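Local coordinates for UDP-N-acetylglucosamine 2-epimerase (Listeria monocytogenes, PDB 3OT5), which probably catalyses the reversible epimerisation of UDP-N-acetylglucosamine to UDP-N-acetylmannosamine at carbon 2 of the sugar, at residues G238-G243 with I344-E349; R249-S254 with K353-L358. All coordinates share one frame; numbering follows the deposited sequence.

Contact 1 (G238-G243 with I344-E349)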
ATOM      1  N   GLY A 238     -22.182  -5.643   0.709  1.00 68.70           N
ATOM      2  CA  GLY A 238     -23.634  -5.679   0.772  1.00 72.49           C
ATOM      3  C   GLY A 238     -24.256  -6.774  -0.071  1.00 72.89           C
ATOM      4  O   GLY A 238     -23.804  -7.917  -0.060  1.00 71.44           O
ATOM      5  N   GLU A 239     -25.307  -6.419  -0.804  1.00 76.54           N
ATOM      6  CA  GLU A 239     -26.027  -7.383  -1.647  1.00 77.70           C
ATOM      7  C   GLU A 239     -25.234  -7.910  -2.847  1.00 75.06           C
ATOM      8  O   GLU A 239     -25.458  -9.045  -3.272  1.00 73.69           O
ATOM      9  CB  GLU A 239     -27.405  -6.822  -2.084  1.00 82.06           C
ATOM     10  CG  GLU A 239     -27.422  -5.537  -2.954  1.00 84.98           C
ATOM     11  CD  GLU A 239     -26.937  -5.745  -4.392  1.00 87.19           C
ATOM     12  OE1 GLU A 239     -26.665  -6.900  -4.787  1.00 87.18           O
ATOM     13  OE2 GLU A 239     -26.840  -4.744  -5.137  1.00 89.27           O
ATOM     14  N   PRO A 240     -24.289  -7.107  -3.384  1.00 73.11           N
ATOM     15  CA  PRO A 240     -23.533  -7.604  -4.538  1.00 70.89           C
ATOM     16  C   PRO A 240     -22.648  -8.800  -4.219  1.00 67.33           C
ATOM     17  O   PRO A 240     -22.246  -9.523  -5.126  1.00 66.40           O
ATOM     18  CB  PRO A 240     -22.649  -6.405  -4.930  1.00 70.09           C
ATOM     19  CG  PRO A 240     -23.313  -5.216  -4.329  1.00 73.36           C
ATOM     20  CD  PRO A 240     -23.914  -5.721  -3.053  1.00 73.88           C
ATOM     21  N   MET A 241     -22.374  -9.017  -2.940  1.00 65.29           N
ATOM     22  CA  MET A 241     -21.493 -10.088  -2.529  1.00 63.00           C
ATOM     23  C   MET A 241     -21.966 -11.436  -3.065  1.00 62.71           C
ATOM     24  O   MET A 241     -21.166 -12.220  -3.566  1.00 60.73           O
ATOM     25  CB  MET A 241     -21.384 -10.135  -1.005  1.00 63.23           C
ATOM     26  CG  MET A 241     -20.092 -10.755  -0.523  1.00 63.12           C
ATOM     27  SD  MET A 241     -18.654  -9.756  -1.029  1.00 66.07           S
ATOM     28  CE  MET A 241     -17.284 -10.669  -0.322  1.00 66.13           C
ATOM     29  N   GLN A 242     -23.265 -11.695  -2.974  1.00 63.65           N
ATOM     30  CA  GLN A 242     -23.816 -12.961  -3.445  1.00 64.06           C
ATOM     31  C   GLN A 242     -23.510 -13.205  -4.920  1.00 62.60           C
ATOM     32  O   GLN A 242     -23.035 -14.275  -5.283  1.00 61.17           O
ATOM     33  CB  GLN A 242     -25.322 -13.029  -3.191  1.00 67.18           C
ATOM     34  CG  GLN A 242     -25.974 -14.300  -3.715  1.00 70.56           C
ATOM     35  CD  GLN A 242     -27.411 -14.432  -3.281  1.00 76.79           C
ATOM     36  OE1 GLN A 242     -27.818 -13.853  -2.277  1.00 82.30           O
ATOM     37  NE2 GLN A 242     -28.188 -15.218  -4.023  1.00 80.83           N
ATOM     38  N   GLY A 243     -23.775 -12.215  -5.765  1.00 62.74           N
ATOM     39  CA  GLY A 243     -23.506 -12.349  -7.191  1.00 62.33           C
ATOM     40  C   GLY A 243     -22.032 -12.618  -7.447  1.00 59.70           C
ATOM     41  O   GLY A 243     -21.675 -13.415  -8.320  1.00 59.92           O
ATOM     42  N   ILE A 344     -13.869  -3.847 -13.494  1.00 54.59           N
ATOM     43  CA  ILE A 344     -14.965  -4.659 -14.019  1.00 55.64           C
ATOM     44  C   ILE A 344     -16.251  -4.602 -13.208  1.00 56.07           C
ATOM     45  O   ILE A 344     -17.222  -5.266 -13.548  1.00 56.75           O
ATOM     46  CB  ILE A 344     -14.540  -6.125 -14.139  1.00 54.83           C
ATOM     47  CG1 ILE A 344     -14.349  -6.750 -12.758  1.00 52.97           C
ATOM     48  CG2 ILE A 344     -13.269  -6.226 -14.960  1.00 54.66           C
ATOM     49  CD1 ILE A 344     -14.093  -8.226 -12.818  1.00 54.18           C
ATOM     50  N   GLY A 345     -16.282  -3.828 -12.134  1.00 55.23           N
ATOM     51  CA  GLY A 345     -17.511  -3.745 -11.355  1.00 55.88           C
ATOM     52  C   GLY A 345     -17.793  -4.995 -10.551  1.00 54.56           C
ATOM     53  O   GLY A 345     -16.878  -5.745 -10.204  1.00 53.67           O
ATOM     54  N   THR A 346     -19.064  -5.225 -10.258  1.00 55.41           N
ATOM     55  CA  THR A 346     -19.449  -6.356  -9.431  1.00 55.38           C
ATOM     56  C   THR A 346     -20.526  -7.256 -10.056  1.00 57.82           C
ATOM     57  O   THR A 346     -21.037  -8.160  -9.399  1.00 57.56           O
ATOM     58  CB  THR A 346     -19.952  -5.841  -8.071  1.00 55.13           C
ATOM     59  OG1 THR A 346     -21.141  -5.063  -8.264  1.00 57.93           O
ATOM     60  CG2 THR A 346     -18.878  -4.967  -7.398  1.00 53.51           C
ATOM     61  N   ASN A 347     -20.867  -7.012 -11.315  1.00 60.49           N
ATOM     62  CA  ASN A 347     -21.867  -7.829 -11.989  1.00 63.88           C
ATOM     63  C   ASN A 347     -21.300  -9.236 -12.264  1.00 62.06           C
ATOM     64  O   ASN A 347     -20.258  -9.388 -12.905  1.00 61.16           O
ATOM     65  CB  ASN A 347     -22.315  -7.157 -13.289  1.00 67.22           C
ATOM     66  CG  ASN A 347     -23.530  -7.822 -13.907  1.00 72.79           C
ATOM     67  OD1 ASN A 347     -23.919  -7.502 -15.030  1.00 79.66           O
ATOM     68  ND2 ASN A 347     -24.150  -8.741 -13.170  1.00 76.22           N
ATOM     69  N   LYS A 348     -21.990 -10.247 -11.748  1.00 62.33           N
ATOM     70  CA  LYS A 348     -21.612 -11.663 -11.903  1.00 62.03           C
ATOM     71  C   LYS A 348     -21.183 -12.055 -13.332  1.00 63.25           C
ATOM     72  O   LYS A 348     -20.183 -12.742 -13.530  1.00 60.80           O
ATOM     73  CB  LYS A 348     -22.800 -12.529 -11.473  1.00 63.49           C
ATOM     74  CG  LYS A 348     -22.589 -14.027 -11.524  1.00 64.13           C
ATOM     75  CD  LYS A 348     -23.885 -14.740 -11.133  1.00 68.39           C
ATOM     76  CE  LYS A 348     -23.746 -16.250 -11.158  1.00 69.77           C
ATOM     77  NZ  LYS A 348     -25.002 -16.930 -10.699  1.00 71.45           N
ATOM     78  N   GLU A 349     -21.940 -11.619 -14.326  1.00 67.06           N
ATOM     79  CA  GLU A 349     -21.613 -11.959 -15.708  1.00 70.51           C
ATOM     80  C   GLU A 349     -20.291 -11.335 -16.143  1.00 69.15           C
ATOM     81  O   GLU A 349     -19.538 -11.931 -16.912  1.00 69.61           O
ATOM     82  CB  GLU A 349     -22.738 -11.546 -16.670  1.00 74.69           C
ATOM     83  CG  GLU A 349     -24.041 -12.343 -16.511  1.00 80.47           C
ATOM     84  CD  GLU A 349     -24.729 -12.140 -15.168  1.00 83.52           C
ATOM     85  OE1 GLU A 349     -24.553 -11.056 -14.560  1.00 84.70           O
ATOM     86  OE2 GLU A 349     -25.467 -13.058 -14.732  1.00 84.43           O
TER

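Contact 2 (R249-S254 with K353-L358)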
ATOM      1  N   ARG A 249     -17.547 -19.113  -8.094  1.00 53.54           N
ATOM      2  CA  ARG A 249     -17.919 -20.518  -7.992  1.00 54.72           C
ATOM      3  C   ARG A 249     -18.003 -21.070  -9.410  1.00 55.85           C
ATOM      4  O   ARG A 249     -17.424 -22.110  -9.731  1.00 55.97           O
ATOM      5  CB  ARG A 249     -19.288 -20.650  -7.335  1.00 55.80           C
ATOM      6  CG  ARG A 249     -19.877 -22.052  -7.305  1.00 59.99           C
ATOM      7  CD  ARG A 249     -19.226 -22.977  -6.283  1.00 62.04           C
ATOM      8  NE  ARG A 249     -19.852 -24.300  -6.319  1.00 64.13           N
ATOM      9  CZ  ARG A 249     -19.783 -25.216  -5.354  1.00 64.90           C
ATOM     10  NH1 ARG A 249     -19.165 -24.955  -4.211  1.00 65.85           N
ATOM     11  NH2 ARG A 249     -20.394 -26.384  -5.512  1.00 67.02           N
ATOM     12  N   GLU A 250     -18.729 -20.350 -10.256  1.00 56.27           N
ATOM     13  CA  GLU A 250     -18.921 -20.751 -11.649  1.00 58.47           C
ATOM     14  C   GLU A 250     -17.608 -20.764 -12.450  1.00 56.90           C
ATOM     15  O   GLU A 250     -17.432 -21.604 -13.336  1.00 58.98           O
ATOM     16  CB  GLU A 250     -19.987 -19.864 -12.314  1.00 59.58           C
ATOM     17  CG  GLU A 250     -20.353 -20.294 -13.724  1.00 66.09           C
ATOM     18  CD  GLU A 250     -21.568 -19.558 -14.289  1.00 72.44           C
ATOM     19  OE1 GLU A 250     -21.772 -19.614 -15.523  1.00 74.96           O
ATOM     20  OE2 GLU A 250     -22.320 -18.930 -13.506  1.00 75.70           O
ATOM     21  N   ILE A 251     -16.697 -19.842 -12.146  1.00 54.87           N
ATOM     22  CA  ILE A 251     -15.399 -19.792 -12.819  1.00 54.14           C
ATOM     23  C   ILE A 251     -14.651 -21.077 -12.462  1.00 54.67           C
ATOM     24  O   ILE A 251     -14.110 -21.772 -13.339  1.00 55.05           O
ATOM     25  CB  ILE A 251     -14.556 -18.557 -12.385  1.00 52.73           C
ATOM     26  CG1 ILE A 251     -15.224 -17.249 -12.816  1.00 51.14           C
ATOM     27  CG2 ILE A 251     -13.168 -18.605 -12.991  1.00 50.70           C
ATOM     28  CD1 ILE A 251     -14.546 -15.995 -12.241  1.00 44.70           C
ATOM     29  N   VAL A 252     -14.651 -21.400 -11.170  1.00 53.13           N
ATOM     30  CA  VAL A 252     -13.989 -22.602 -10.674  1.00 54.25           C
ATOM     31  C   VAL A 252     -14.578 -23.885 -11.268  1.00 56.92           C
ATOM     32  O   VAL A 252     -13.831 -24.775 -11.670  1.00 58.36           O
ATOM     33  CB  VAL A 252     -14.023 -22.668  -9.137  1.00 53.02           C
ATOM     34  CG1 VAL A 252     -13.564 -24.041  -8.639  1.00 52.54           C
ATOM     35  CG2 VAL A 252     -13.175 -21.552  -8.559  1.00 50.73           C
ATOM     36  N   GLU A 253     -15.904 -23.979 -11.335  1.00 58.91           N
ATOM     37  CA  GLU A 253     -16.550 -25.173 -11.907  1.00 62.20           C
ATOM     38  C   GLU A 253     -16.306 -25.310 -13.411  1.00 63.75           C
ATOM     39  O   GLU A 253     -16.153 -26.415 -13.919  1.00 66.23           O
ATOM     40  CB  GLU A 253     -18.060 -25.171 -11.643  1.00 63.10           C
ATOM     41  CG  GLU A 253     -18.441 -25.287 -10.173  1.00 63.80           C
ATOM     42  CD  GLU A 253     -19.945 -25.337  -9.952  1.00 70.09           C
ATOM     43  OE1 GLU A 253     -20.699 -25.583 -10.925  1.00 75.18           O
ATOM     44  OE2 GLU A 253     -20.377 -25.151  -8.794  1.00 71.84           O
ATOM     45  N   SER A 254     -16.266 -24.181 -14.109  1.00 63.85           N
ATOM     46  CA  SER A 254     -16.070 -24.159 -15.556  1.00 65.61           C
ATOM     47  C   SER A 254     -14.636 -24.435 -15.991  1.00 65.32           C
ATOM     48  O   SER A 254     -14.410 -24.900 -17.112  1.00 67.02           O
ATOM     49  CB  SER A 254     -16.502 -22.801 -16.108  1.00 66.11           C
ATOM     50  OG  SER A 254     -17.870 -22.552 -15.820  1.00 69.11           O
ATOM     51  N   LYS A 353     -16.921 -13.471 -17.394  1.00 63.95           N
ATOM     52  CA  LYS A 353     -16.373 -13.142 -18.705  1.00 67.60           C
ATOM     53  C   LYS A 353     -14.928 -12.707 -18.624  1.00 65.56           C
ATOM     54  O   LYS A 353     -14.048 -13.263 -19.286  1.00 66.19           O
ATOM     55  CB  LYS A 353     -17.148 -11.985 -19.328  1.00 70.82           C
ATOM     56  CG  LYS A 353     -18.554 -12.281 -19.772  1.00 76.74           C
ATOM     57  CD  LYS A 353     -19.294 -10.963 -20.058  1.00 84.19           C
ATOM     58  CE  LYS A 353     -18.556 -10.070 -21.057  1.00 87.95           C
ATOM     59  NZ  LYS A 353     -19.265  -8.775 -21.281  1.00 93.67           N
ATOM     60  N   GLU A 354     -14.690 -11.707 -17.789  1.00 62.98           N
ATOM     61  CA  GLU A 354     -13.367 -11.137 -17.665  1.00 61.43           C
ATOM     62  C   GLU A 354     -12.370 -12.145 -17.103  1.00 58.84           C
ATOM     63  O   GLU A 354     -11.215 -12.173 -17.513  1.00 60.00           O
ATOM     64  CB  GLU A 354     -13.409  -9.887 -16.802  1.00 59.57           C
ATOM     65  CG  GLU A 354     -12.309  -8.936 -17.155  1.00 63.53           C
ATOM     66  CD  GLU A 354     -12.556  -8.282 -18.505  1.00 67.99           C
ATOM     67  OE1 GLU A 354     -11.612  -8.190 -19.315  1.00 72.41           O
ATOM     68  OE2 GLU A 354     -13.714  -7.897 -18.768  1.00 69.12           O
ATOM     69  N   ALA A 355     -12.815 -12.970 -16.166  1.00 56.97           N
ATOM     70  CA  ALA A 355     -11.956 -13.993 -15.591  1.00 55.22           C
ATOM     71  C   ALA A 355     -11.585 -15.024 -16.669  1.00 57.15           C
ATOM     72  O   ALA A 355     -10.405 -15.313 -16.897  1.00 56.46           O
ATOM     73  CB  ALA A 355     -12.661 -14.675 -14.451  1.00 54.33           C
ATOM     74  N   LEU A 356     -12.600 -15.569 -17.329  1.00 58.58           N
ATOM     75  CA  LEU A 356     -12.382 -16.569 -18.371  1.00 61.89           C
ATOM     76  C   LEU A 356     -11.435 -16.044 -19.441  1.00 63.69           C
ATOM     77  O   LEU A 356     -10.536 -16.757 -19.880  1.00 64.79           O
ATOM     78  CB  LEU A 356     -13.706 -17.014 -18.992  1.00 63.54           C
ATOM     79  CG  LEU A 356     -14.680 -17.705 -18.037  1.00 63.63           C
ATOM     80  CD1 LEU A 356     -15.876 -18.269 -18.805  1.00 64.65           C
ATOM     81  CD2 LEU A 356     -13.983 -18.814 -17.280  1.00 62.43           C
ATOM     82  N   ASP A 357     -11.640 -14.796 -19.849  1.00 64.97           N
ATOM     83  CA  ASP A 357     -10.785 -14.153 -20.848  1.00 67.34           C
ATOM     84  C   ASP A 357      -9.325 -14.350 -20.473  1.00 65.12           C
ATOM     85  O   ASP A 357      -8.531 -14.861 -21.269  1.00 66.42           O
ATOM     86  CB  ASP A 357     -11.091 -12.652 -20.918  1.00 67.16           C
ATOM     87  CG  ASP A 357     -10.205 -11.909 -21.908  1.00 71.94           C
ATOM     88  OD1 ASP A 357      -9.777 -10.775 -21.575  1.00 73.72           O
ATOM     89  OD2 ASP A 357      -9.907 -12.456 -22.993  1.00 75.68           O
ATOM     90  N   LEU A 358      -8.989 -13.958 -19.246  1.00 61.86           N
ATOM     91  CA  LEU A 358      -7.622 -14.072 -18.731  1.00 60.51           C
ATOM     92  C   LEU A 358      -7.164 -15.517 -18.592  1.00 60.68           C
ATOM     93  O   LEU A 358      -6.013 -15.845 -18.887  1.00 61.90           O
ATOM     94  CB  LEU A 358      -7.498 -13.357 -17.381  1.00 57.83           C
ATOM     95  CG  LEU A 358      -7.680 -11.844 -17.450  1.00 58.79           C
ATOM     96  CD1 LEU A 358      -7.618 -11.215 -16.062  1.00 55.75           C
ATOM     97  CD2 LEU A 358      -6.627 -11.249 -18.359  1.00 60.70           C
TER

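Contact 1 (G238-G243 with I344-E349)
G243 and K348 make the close part of this contact, and P240 and T346 the looser part. The setting is a Rossmann-like domain, where the first turn of helix 240-254 meets the loop that leads into helix 348-360. That loop comes straight after strand 341-343, an outermost strand of the domain's parallel sheet.

At the tight end the two backbones come near each other, with G243 CA and K348 CA 5.1 Å apart. The lysine side chain lies alongside the glycine carbonyl. K348 CG is 3.4 Å from G243 O, and its neighbours along the chain, CB at 3.5 Å and CD at 3.8 Å, lie close to that same oxygen. CG stands anti to the backbone N (chi1 -178°), and the chain is fully extended beyond it. Its methylene groups therefore run past the carbonyl and carry the ammonium group on along helix 240-254. There K348 NZ forms a salt bridge with E246, while the rest of the side chain also touches A247 and E250. The polar grip thus falls one turn beyond G243.

The other end is wider. P240 CA and T346 CA are 6.5 Å apart, and the proline ring meets the threonine through one carbon. T346 CB is 4.2 Å from P240 CB. T346 also rests on M244, one turn further along the helix. E239, Q242, N347 and E349 lie exposed around this surface contact. No hydrogen bond joins the two segments. At the loose end, a chi1 of 64° swings the T346 hydroxyl toward the proline, and OG1 stops 3.9 Å from P240 CB.

Contact 2 (R249-S254 with K353-L358)
The carbonyl oxygen of E250, the residue before the I251 that meets A355 and L356, accepts two bonds from S254. S254 OG donates to E250 O at 2.7 Å, tilted 28° from the carbonyl plane. S254 N donates to E250 O at 2.9 Å from the opposite face. Both bonds stay within helix 240-254, at its last turn. On another side of that helix, R249 NE makes a salt bridge to E253 OE2 at 2.7 Å. E253 OE2 accepts with its anti lone pair, and the N-H...O angle is 148°.

Between the helices the contact is apolar. I251 points at helix 348-360 and divides its branches between two neighbours. A chi1 of -65° sets CG1 beside the backbone N and CG2 anti to it, and CG2 faces L356 CD2 at 4.4 Å. The other branch goes to A355, where I251 CG1 is 4.0 Å from A355 CB. The modelled approach of I251 CD1 to that methyl is too short to be trusted. I251 also touches L359, and L356 reaches R255. I251 and A355 are buried. The polar bonds described here stay inside helix 240-254. With no hydrogen bond between these segments, the contact relies on apolar packing.

In the fold
Both contacts join the same two helices, 240-254 and 348-360, with centres 14 Å apart. Contact 1 lies where the helices begin, and contact 2 lies further along both. The segments alternate in the chain: 238-243, 249-254, 344-349, then 353-358. The contacts also touch each other, K348 on E250 and I344 on E354. Helix 240-254 lies between strands 225-229 and 258-263 in the chain, after the short helix 234-237, and helix 348-360 follows strand 341-343. All these strands belong to one six-stranded parallel sheet. The pair thus links early and late parts of one Rossmann-like domain, from a surface start to a buried apolar stretch.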